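Local coordinates for protein alkylhalidase CmlS (Streptomyces venezuelae, PDB 3I3L) that is a flavin-dependent halogenase of chloramphenicol biosynthesis that carries FAD covalently attached through an aspartate, at residues 373-385 / 395-409. Numbering follows the deposited sequence.
Sequences FLASFYTFASFTE and RITESDDDRLTRKKW
The guanidinium of R403 lies against the F383 ring, with CE1 of F383 over the centre of one face, 3.5 Å from R403 CZ, and the two planes 24° apart; CD of R395 covers the opposite face toward its rim. At the guanidinium edge, R403 NH1 and NH2 both donate end-on to S382 OG at 3.2 Å, in the guanidinium plane. S382 OG in turn donates to T379 O at 2.6 Å, so that one hydroxyl links the arginine to the T379 carbonyl of helix 352-382. The F383 ring meets CD of R406 at its edge, CZ to CD 3.4 Å. On W409, one indole face takes F383 CB at 4.1 Å from the six-membered-ring centroid, a CH-pi contact, while T384 CG2 touches CH2. The F380 and F383 rings both run nearly parallel to the five-membered ring but are slid so far that they barely overlap. With CG anti to the backbone N (chi1 164°), the W409 indole is carried over toward F383.

Further up helix 352-382, I396 N donates to T379 OG1 (2.8 Å, 158°), and that hydroxyl itself donates to A375 O; T379 CG2 packs on R406 CD. The R406 guanidinium grips E398 side-on, NE to OE1 and NH2 to OE2. R395, beyond its part over R403, forms a salt bridge with D387.

An alanine in place of R403 would probably leave S382 OG without its two donors and open a gap between F383 and R395. Away from the flavin site, the contact thus joins the end of helix 352-382 to the returning chain through aromatic and aliphatic packing, with the R403 NH1 and NH2 groups ending on one serine hydroxyl and R406 on a carboxylate.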
ATOM      1  N   PHE A 373     -10.609  -4.161   0.303  1.00 38.51           N
ATOM      2  CA  PHE A 373     -10.218  -4.715   1.562  1.00 39.28           C
ATOM      3  C   PHE A 373     -10.697  -3.802   2.652  1.00 39.15           C
ATOM      4  O   PHE A 373     -11.347  -4.229   3.607  1.00 39.24           O
ATOM      5  CB  PHE A 373      -8.711  -4.770   1.551  1.00 40.34           C
ATOM      6  CG  PHE A 373      -8.098  -5.439   2.721  1.00 43.29           C
ATOM      7  CD1 PHE A 373      -7.551  -4.686   3.730  1.00 44.63           C
ATOM      8  CD2 PHE A 373      -7.984  -6.849   2.764  1.00 47.20           C
ATOM      9  CE1 PHE A 373      -6.927  -5.347   4.841  1.00 52.12           C
ATOM     10  CE2 PHE A 373      -7.348  -7.505   3.821  1.00 47.03           C
ATOM     11  CZ  PHE A 373      -6.828  -6.774   4.863  1.00 47.41           C
ATOM     12  N   LEU A 374     -10.379  -2.523   2.496  1.00 36.51           N
ATOM     13  CA  LEU A 374     -10.863  -1.479   3.347  1.00 34.67           C
ATOM     14  C   LEU A 374     -12.380  -1.547   3.609  1.00 34.44           C
ATOM     15  O   LEU A 374     -12.832  -1.340   4.729  1.00 35.10           O
ATOM     16  CB  LEU A 374     -10.568  -0.167   2.666  1.00 33.21           C
ATOM     17  CG  LEU A 374     -10.519   1.035   3.574  1.00 34.80           C
ATOM     18  CD1 LEU A 374      -9.535   0.764   4.655  1.00 33.60           C
ATOM     19  CD2 LEU A 374     -10.020   2.196   2.668  1.00 35.26           C
ATOM     20  N   ALA A 375     -13.153  -1.829   2.570  1.00 32.20           N
ATOM     21  CA  ALA A 375     -14.586  -1.873   2.683  1.00 32.87           C
ATOM     22  C   ALA A 375     -14.986  -2.952   3.696  1.00 32.88           C
ATOM     23  O   ALA A 375     -15.902  -2.751   4.494  1.00 33.28           O
ATOM     24  CB  ALA A 375     -15.218  -2.175   1.270  1.00 28.94           C
ATOM     25  N   SER A 376     -14.320  -4.103   3.635  1.00 32.78           N
ATOM     26  CA  SER A 376     -14.490  -5.170   4.624  1.00 34.54           C
ATOM     27  C   SER A 376     -14.231  -4.692   6.044  1.00 32.25           C
ATOM     28  O   SER A 376     -15.098  -4.801   6.897  1.00 34.14           O
ATOM     29  CB  SER A 376     -13.554  -6.328   4.297  1.00 34.25           C
ATOM     30  OG  SER A 376     -14.061  -6.992   3.176  1.00 41.88           O
ATOM     31  N   PHE A 377     -13.055  -4.136   6.299  1.00 30.83           N
ATOM     32  CA  PHE A 377     -12.762  -3.624   7.633  1.00 32.19           C
ATOM     33  C   PHE A 377     -13.771  -2.613   8.145  1.00 31.83           C
ATOM     34  O   PHE A 377     -14.235  -2.749   9.276  1.00 33.52           O
ATOM     35  CB  PHE A 377     -11.341  -3.095   7.798  1.00 32.51           C
ATOM     36  CG  PHE A 377     -10.351  -4.165   7.970  1.00 37.22           C
ATOM     37  CD1 PHE A 377      -9.798  -4.814   6.863  1.00 43.12           C
ATOM     38  CD2 PHE A 377      -9.969  -4.555   9.241  1.00 42.09           C
ATOM     39  CE1 PHE A 377      -8.865  -5.848   7.031  1.00 43.67           C
ATOM     40  CE2 PHE A 377      -9.047  -5.570   9.412  1.00 43.61           C
ATOM     41  CZ  PHE A 377      -8.496  -6.221   8.293  1.00 43.51           C
ATOM     42  N   TYR A 378     -14.126  -1.613   7.329  1.00 29.82           N
ATOM     43  CA  TYR A 378     -15.120  -0.650   7.797  1.00 28.86           C
ATOM     44  C   TYR A 378     -16.471  -1.369   8.129  1.00 29.38           C
ATOM     45  O   TYR A 378     -17.088  -1.094   9.139  1.00 28.72           O
ATOM     46  CB  TYR A 378     -15.328   0.500   6.824  1.00 27.77           C
ATOM     47  CG  TYR A 378     -14.271   1.553   6.910  1.00 30.15           C
ATOM     48  CD1 TYR A 378     -13.914   2.098   8.111  1.00 32.03           C
ATOM     49  CD2 TYR A 378     -13.605   2.004   5.788  1.00 37.05           C
ATOM     50  CE1 TYR A 378     -12.952   3.085   8.210  1.00 29.47           C
ATOM     51  CE2 TYR A 378     -12.606   3.020   5.887  1.00 33.18           C
ATOM     52  CZ  TYR A 378     -12.294   3.516   7.103  1.00 30.68           C
ATOM     53  OH  TYR A 378     -11.313   4.509   7.254  1.00 31.76           O
ATOM     54  N   THR A 379     -16.918  -2.277   7.251  1.00 29.54           N
ATOM     55  CA  THR A 379     -18.134  -3.024   7.516  1.00 30.64           C
ATOM     56  C   THR A 379     -18.115  -3.784   8.872  1.00 32.20           C
ATOM     57  O   THR A 379     -19.131  -3.812   9.571  1.00 33.46           O
ATOM     58  CB  THR A 379     -18.469  -3.964   6.350  1.00 29.23           C
ATOM     59  OG1 THR A 379     -18.520  -3.162   5.179  1.00 30.72           O
ATOM     60  CG2 THR A 379     -19.853  -4.633   6.548  1.00 29.06           C
ATOM     61  N   PHE A 380     -16.977  -4.376   9.237  1.00 33.43           N
ATOM     62  CA  PHE A 380     -16.878  -5.114  10.511  1.00 34.71           C
ATOM     63  C   PHE A 380     -17.042  -4.208  11.684  1.00 34.26           C
ATOM     64  O   PHE A 380     -17.720  -4.572  12.672  1.00 34.94           O
ATOM     65  CB  PHE A 380     -15.528  -5.850  10.678  1.00 36.03           C
ATOM     66  CG  PHE A 380     -15.300  -6.894   9.646  1.00 37.52           C
ATOM     67  CD1 PHE A 380     -16.387  -7.599   9.108  1.00 40.91           C
ATOM     68  CD2 PHE A 380     -14.014  -7.185   9.193  1.00 40.27           C
ATOM     69  CE1 PHE A 380     -16.185  -8.567   8.123  1.00 42.33           C
ATOM     70  CE2 PHE A 380     -13.805  -8.178   8.223  1.00 43.48           C
ATOM     71  CZ  PHE A 380     -14.886  -8.860   7.689  1.00 42.60           C
ATOM     72  N   ALA A 381     -16.432  -3.034  11.615  1.00 32.92           N
ATOM     73  CA  ALA A 381     -16.610  -2.086  12.728  1.00 32.71           C
ATOM     74  C   ALA A 381     -18.028  -1.517  12.796  1.00 31.79           C
ATOM     75  O   ALA A 381     -18.484  -1.127  13.874  1.00 30.52           O
ATOM     76  CB  ALA A 381     -15.628  -0.957  12.663  1.00 33.50           C
ATOM     77  N   SER A 382     -18.702  -1.468  11.650  1.00 30.97           N
ATOM     78  CA  SER A 382     -20.018  -0.848  11.574  1.00 31.54           C
ATOM     79  C   SER A 382     -21.088  -1.658  12.358  1.00 31.72           C
ATOM     80  O   SER A 382     -22.113  -1.095  12.754  1.00 31.57           O
ATOM     81  CB  SER A 382     -20.463  -0.617  10.134  1.00 29.51           C
ATOM     82  OG  SER A 382     -20.781  -1.860   9.514  1.00 31.64           O
ATOM     83  N   PHE A 383     -20.818  -2.939  12.595  1.00 31.92           N
ATOM     84  CA  PHE A 383     -21.722  -3.783  13.376  1.00 33.62           C
ATOM     85  C   PHE A 383     -21.782  -3.378  14.842  1.00 34.98           C
ATOM     86  O   PHE A 383     -22.800  -3.586  15.514  1.00 36.75           O
ATOM     87  CB  PHE A 383     -21.324  -5.252  13.244  1.00 34.14           C
ATOM     88  CG  PHE A 383     -21.569  -5.795  11.859  1.00 38.04           C
ATOM     89  CD1 PHE A 383     -22.839  -5.691  11.283  1.00 40.66           C
ATOM     90  CD2 PHE A 383     -20.553  -6.390  11.138  1.00 36.46           C
ATOM     91  CE1 PHE A 383     -23.093  -6.184   9.992  1.00 41.13           C
ATOM     92  CE2 PHE A 383     -20.804  -6.866   9.827  1.00 38.84           C
ATOM     93  CZ  PHE A 383     -22.060  -6.761   9.266  1.00 36.97           C
ATOM     94  N   THR A 384     -20.711  -2.770  15.352  1.00 33.83           N
ATOM     95  CA  THR A 384     -20.721  -2.366  16.735  1.00 34.29           C
ATOM     96  C   THR A 384     -20.554  -0.872  16.926  1.00 34.59           C
ATOM     97  O   THR A 384     -20.570  -0.396  18.065  1.00 37.16           O
ATOM     98  CB  THR A 384     -19.710  -3.113  17.572  1.00 34.46           C
ATOM     99  OG1 THR A 384     -18.411  -2.905  17.024  1.00 32.65           O
ATOM    100  CG2 THR A 384     -20.073  -4.641  17.585  1.00 36.60           C
ATOM    101  N   GLU A 385     -20.425  -0.127  15.836  1.00 30.87           N
ATOM    102  CA  GLU A 385     -20.399   1.334  15.983  1.00 29.37           C
ATOM    103  C   GLU A 385     -21.769   1.902  15.564  1.00 29.20           C
ATOM    104  O   GLU A 385     -22.484   1.262  14.815  1.00 27.89           O
ATOM    105  CB  GLU A 385     -19.236   1.964  15.153  1.00 27.79           C
ATOM    106  CG  GLU A 385     -17.843   1.671  15.703  1.00 25.96           C
ATOM    107  CD  GLU A 385     -17.518   2.398  17.011  1.00 31.37           C
ATOM    108  OE1 GLU A 385     -18.283   3.295  17.460  1.00 33.28           O
ATOM    109  OE2 GLU A 385     -16.473   2.068  17.638  1.00 30.69           O
ATOM    110  N   ARG A 395     -19.516   1.651   5.110  1.00 30.88           N
ATOM    111  CA  ARG A 395     -19.832   0.240   5.271  1.00 32.08           C
ATOM    112  C   ARG A 395     -20.418  -0.230   3.988  1.00 33.54           C
ATOM    113  O   ARG A 395     -20.951   0.565   3.259  1.00 33.98           O
ATOM    114  CB  ARG A 395     -20.807   0.003   6.455  1.00 32.48           C
ATOM    115  CG  ARG A 395     -22.302   0.395   6.200  1.00 32.73           C
ATOM    116  CD  ARG A 395     -23.131   0.348   7.548  1.00 32.67           C
ATOM    117  NE  ARG A 395     -24.416   1.034   7.371  1.00 33.48           N
ATOM    118  CZ  ARG A 395     -24.886   2.061   8.098  1.00 33.85           C
ATOM    119  NH1 ARG A 395     -24.240   2.556   9.171  1.00 33.47           N
ATOM    120  NH2 ARG A 395     -26.052   2.615   7.749  1.00 32.61           N
ATOM    121  N   ILE A 396     -20.307  -1.529   3.696  1.00 35.72           N
ATOM    122  CA  ILE A 396     -20.804  -2.040   2.444  1.00 38.62           C
ATOM    123  C   ILE A 396     -22.337  -1.816   2.294  1.00 41.51           C
ATOM    124  O   ILE A 396     -23.111  -2.003   3.255  1.00 41.00           O
ATOM    125  CB  ILE A 396     -20.456  -3.543   2.306  1.00 39.83           C
ATOM    126  CG1 ILE A 396     -19.045  -3.692   1.749  1.00 40.13           C
ATOM    127  CG2 ILE A 396     -21.522  -4.321   1.389  1.00 38.09           C
ATOM    128  CD1 ILE A 396     -18.414  -5.070   2.102  1.00 42.15           C
ATOM    129  N   THR A 397     -22.735  -1.422   1.090  1.00 43.39           N
ATOM    130  CA  THR A 397     -24.121  -1.134   0.730  1.00 46.59           C
ATOM    131  C   THR A 397     -24.726  -2.405   0.158  1.00 47.35           C
ATOM    132  O   THR A 397     -24.189  -2.949  -0.783  1.00 48.29           O
ATOM    133  CB  THR A 397     -24.159  -0.052  -0.403  1.00 46.89           C
ATOM    134  OG1 THR A 397     -23.990   1.241   0.172  1.00 46.86           O
ATOM    135  CG2 THR A 397     -25.490  -0.068  -1.192  1.00 49.26           C
ATOM    136  N   GLU A 398     -25.837  -2.866   0.705  1.00 49.11           N
ATOM    137  CA  GLU A 398     -26.451  -4.158   0.275  1.00 50.51           C
ATOM    138  C   GLU A 398     -27.830  -4.315   0.958  1.00 50.99           C
ATOM    139  O   GLU A 398     -28.100  -3.601   1.930  1.00 50.37           O
ATOM    140  CB  GLU A 398     -25.554  -5.345   0.692  1.00 50.95           C
ATOM    141  CG  GLU A 398     -25.435  -5.482   2.259  1.00 51.12           C
ATOM    142  CD  GLU A 398     -24.338  -6.452   2.705  1.00 52.06           C
ATOM    143  OE1 GLU A 398     -23.988  -6.428   3.907  1.00 49.19           O
ATOM    144  OE2 GLU A 398     -23.846  -7.256   1.863  1.00 53.79           O
ATOM    145  N   SER A 399     -28.657  -5.269   0.481  1.00 51.70           N
ATOM    146  CA  SER A 399     -30.032  -5.486   0.998  1.00 52.34           C
ATOM    147  C   SER A 399     -30.124  -5.692   2.517  1.00 52.66           C
ATOM    148  O   SER A 399     -29.208  -6.240   3.101  1.00 52.17           O
ATOM    149  CB  SER A 399     -30.690  -6.691   0.290  1.00 52.93           C
ATOM    150  OG  SER A 399     -30.092  -7.935   0.681  1.00 49.96           O
ATOM    151  N   ASP A 400     -31.240  -5.268   3.138  1.00 54.63           N
ATOM    152  CA  ASP A 400     -31.492  -5.490   4.591  1.00 55.85           C
ATOM    153  C   ASP A 400     -31.065  -6.949   4.927  1.00 56.40           C
ATOM    154  O   ASP A 400     -30.399  -7.217   5.955  1.00 56.28           O
ATOM    155  CB  ASP A 400     -33.003  -5.369   5.022  1.00 56.30           C
ATOM    156  CG  ASP A 400     -33.713  -4.018   4.646  1.00 58.77           C
ATOM    157  OD1 ASP A 400     -33.435  -2.894   5.179  1.00 57.69           O
ATOM    158  OD2 ASP A 400     -34.685  -4.135   3.856  1.00 61.06           O
ATOM    159  N   ASP A 401     -31.444  -7.874   4.033  1.00 56.47           N
ATOM    160  CA  ASP A 401     -31.276  -9.321   4.249  1.00 57.49           C
ATOM    161  C   ASP A 401     -29.824  -9.822   4.098  1.00 56.38           C
ATOM    162  O   ASP A 401     -29.382 -10.638   4.915  1.00 55.95           O
ATOM    163  CB  ASP A 401     -32.275 -10.133   3.382  1.00 57.98           C
ATOM    164  CG  ASP A 401     -33.778  -9.990   3.862  1.00 62.62           C
ATOM    165  OD1 ASP A 401     -34.063  -9.607   5.059  1.00 65.13           O
ATOM    166  OD2 ASP A 401     -34.688 -10.281   3.022  1.00 64.68           O
ATOM    167  N   ASP A 402     -29.091  -9.320   3.091  1.00 55.82           N
ATOM    168  CA  ASP A 402     -27.631  -9.567   2.932  1.00 55.57           C
ATOM    169  C   ASP A 402     -26.844  -9.110   4.180  1.00 55.73           C
ATOM    170  O   ASP A 402     -25.846  -9.726   4.581  1.00 53.87           O
ATOM    171  CB  ASP A 402     -27.063  -8.828   1.697  1.00 55.77           C
ATOM    172  CG  ASP A 402     -27.431  -9.503   0.337  1.00 57.02           C
ATOM    173  OD1 ASP A 402     -28.331 -10.358   0.341  1.00 56.01           O
ATOM    174  OD2 ASP A 402     -26.804  -9.172  -0.731  1.00 56.79           O
ATOM    175  N   ARG A 403     -27.340  -8.026   4.782  1.00 56.35           N
ATOM    176  CA  ARG A 403     -26.704  -7.378   5.928  1.00 57.64           C
ATOM    177  C   ARG A 403     -26.935  -8.067   7.255  1.00 57.80           C
ATOM    178  O   ARG A 403     -26.011  -8.142   8.067  1.00 57.30           O
ATOM    179  CB  ARG A 403     -27.068  -5.868   6.017  1.00 57.42           C
ATOM    180  CG  ARG A 403     -26.664  -5.232   7.347  1.00 57.47           C
ATOM    181  CD  ARG A 403     -25.773  -4.026   7.146  1.00 54.59           C
ATOM    182  NE  ARG A 403     -25.404  -3.435   8.425  1.00 52.05           N
ATOM    183  CZ  ARG A 403     -24.159  -3.056   8.744  1.00 51.72           C
ATOM    184  NH1 ARG A 403     -23.172  -3.229   7.857  1.00 46.00           N
ATOM    185  NH2 ARG A 403     -23.899  -2.514   9.954  1.00 47.32           N
ATOM    186  N   LEU A 404     -28.164  -8.533   7.490  1.00 59.14           N
ATOM    187  CA  LEU A 404     -28.472  -9.400   8.655  1.00 59.94           C
ATOM    188  C   LEU A 404     -27.751 -10.766   8.537  1.00 59.93           C
ATOM    189  O   LEU A 404     -27.053 -11.189   9.470  1.00 59.52           O
ATOM    190  CB  LEU A 404     -29.995  -9.517   8.845  1.00 60.63           C
ATOM    191  CG  LEU A 404     -30.678  -8.201   9.352  1.00 63.78           C
ATOM    192  CD1 LEU A 404     -29.875  -6.826   9.066  1.00 63.49           C
ATOM    193  CD2 LEU A 404     -32.148  -8.071   8.893  1.00 62.16           C
ATOM    194  N   THR A 405     -27.853 -11.419   7.371  1.00 60.79           N
ATOM    195  CA  THR A 405     -26.963 -12.562   7.064  1.00 61.38           C
ATOM    196  C   THR A 405     -25.527 -12.182   7.437  1.00 61.84           C
ATOM    197  O   THR A 405     -24.871 -12.936   8.171  1.00 61.57           O
ATOM    198  CB  THR A 405     -26.987 -13.011   5.560  1.00 62.08           C
ATOM    199  OG1 THR A 405     -28.339 -13.279   5.130  1.00 62.63           O
ATOM    200  CG2 THR A 405     -26.102 -14.262   5.327  1.00 60.15           C
ATOM    201  N   ARG A 406     -25.047 -11.011   6.975  1.00 62.16           N
ATOM    202  CA  ARG A 406     -23.650 -10.594   7.311  1.00 62.97           C
ATOM    203  C   ARG A 406     -23.264 -10.520   8.826  1.00 63.01           C
ATOM    204  O   ARG A 406     -22.100 -10.739   9.156  1.00 62.23           O
ATOM    205  CB  ARG A 406     -23.137  -9.382   6.503  1.00 62.65           C
ATOM    206  CG  ARG A 406     -21.611  -9.184   6.636  1.00 60.58           C
ATOM    207  CD  ARG A 406     -21.187  -7.788   6.143  1.00 58.35           C
ATOM    208  NE  ARG A 406     -21.526  -7.620   4.732  1.00 55.37           N
ATOM    209  CZ  ARG A 406     -20.845  -8.147   3.718  1.00 53.65           C
ATOM    210  NH1 ARG A 406     -19.755  -8.856   3.927  1.00 51.80           N
ATOM    211  NH2 ARG A 406     -21.263  -7.961   2.476  1.00 54.36           N
ATOM    212  N   LYS A 407     -24.221 -10.287   9.736  1.00 65.13           N
ATOM    213  CA  LYS A 407     -24.022 -10.811  11.136  1.00 66.91           C
ATOM    214  C   LYS A 407     -24.134 -12.383  11.190  1.00 67.06           C
ATOM    215  O   LYS A 407     -24.937 -12.991  11.937  1.00 67.06           O
ATOM    216  CB  LYS A 407     -24.843 -10.097  12.221  1.00 67.34           C
ATOM    217  CG  LYS A 407     -24.641 -10.732  13.635  1.00 69.28           C
ATOM    218  CD  LYS A 407     -25.815 -10.444  14.675  1.00 71.13           C
ATOM    219  CE  LYS A 407     -27.226 -10.847  14.149  1.00 69.08           C
ATOM    220  NZ  LYS A 407     -28.304  -9.966  14.718  1.00 66.99           N
ATOM    221  N   LYS A 408     -23.399 -12.972  10.232  1.00 66.93           N
ATOM    222  CA  LYS A 408     -22.594 -14.180  10.352  1.00 66.24           C
ATOM    223  C   LYS A 408     -21.338 -13.715  11.058  1.00 66.85           C
ATOM    224  O   LYS A 408     -20.476 -14.513  11.414  1.00 66.24           O
ATOM    225  CB  LYS A 408     -22.181 -14.637   8.940  1.00 65.82           C
ATOM    226  CG  LYS A 408     -20.755 -15.236   8.774  1.00 64.05           C
ATOM    227  CD  LYS A 408     -19.667 -14.183   8.497  1.00 59.21           C
ATOM    228  CE  LYS A 408     -18.469 -14.833   7.783  1.00 56.27           C
ATOM    229  NZ  LYS A 408     -17.318 -13.842   7.634  1.00 52.58           N
ATOM    230  N   TRP A 409     -21.194 -12.395  11.189  1.00 67.43           N
ATOM    231  CA  TRP A 409     -20.009 -11.843  11.813  1.00 68.44           C
ATOM    232  C   TRP A 409     -20.039 -12.050  13.331  1.00 68.97           C
ATOM    233  O   TRP A 409     -18.989 -12.288  13.932  1.00 68.26           O
ATOM    234  CB  TRP A 409     -19.836 -10.369  11.428  1.00 68.46           C
ATOM    235  CG  TRP A 409     -18.876  -9.642  12.296  1.00 69.10           C
ATOM    236  CD1 TRP A 409     -17.528  -9.459  12.084  1.00 69.95           C
ATOM    237  CD2 TRP A 409     -19.176  -9.007  13.541  1.00 69.26           C
ATOM    238  NE1 TRP A 409     -16.980  -8.735  13.120  1.00 69.58           N
ATOM    239  CE2 TRP A 409     -17.971  -8.446  14.027  1.00 69.98           C
ATOM    240  CE3 TRP A 409     -20.349  -8.862  14.301  1.00 70.31           C
ATOM    241  CZ2 TRP A 409     -17.911  -7.752  15.226  1.00 68.44           C
ATOM    242  CZ3 TRP A 409     -20.283  -8.178  15.505  1.00 68.58           C
ATOM    243  CH2 TRP A 409     -19.071  -7.630  15.949  1.00 68.25           C
TER
HETATM  244  O   HOH W   1     -22.761   1.674  11.900  1.00 31.02           O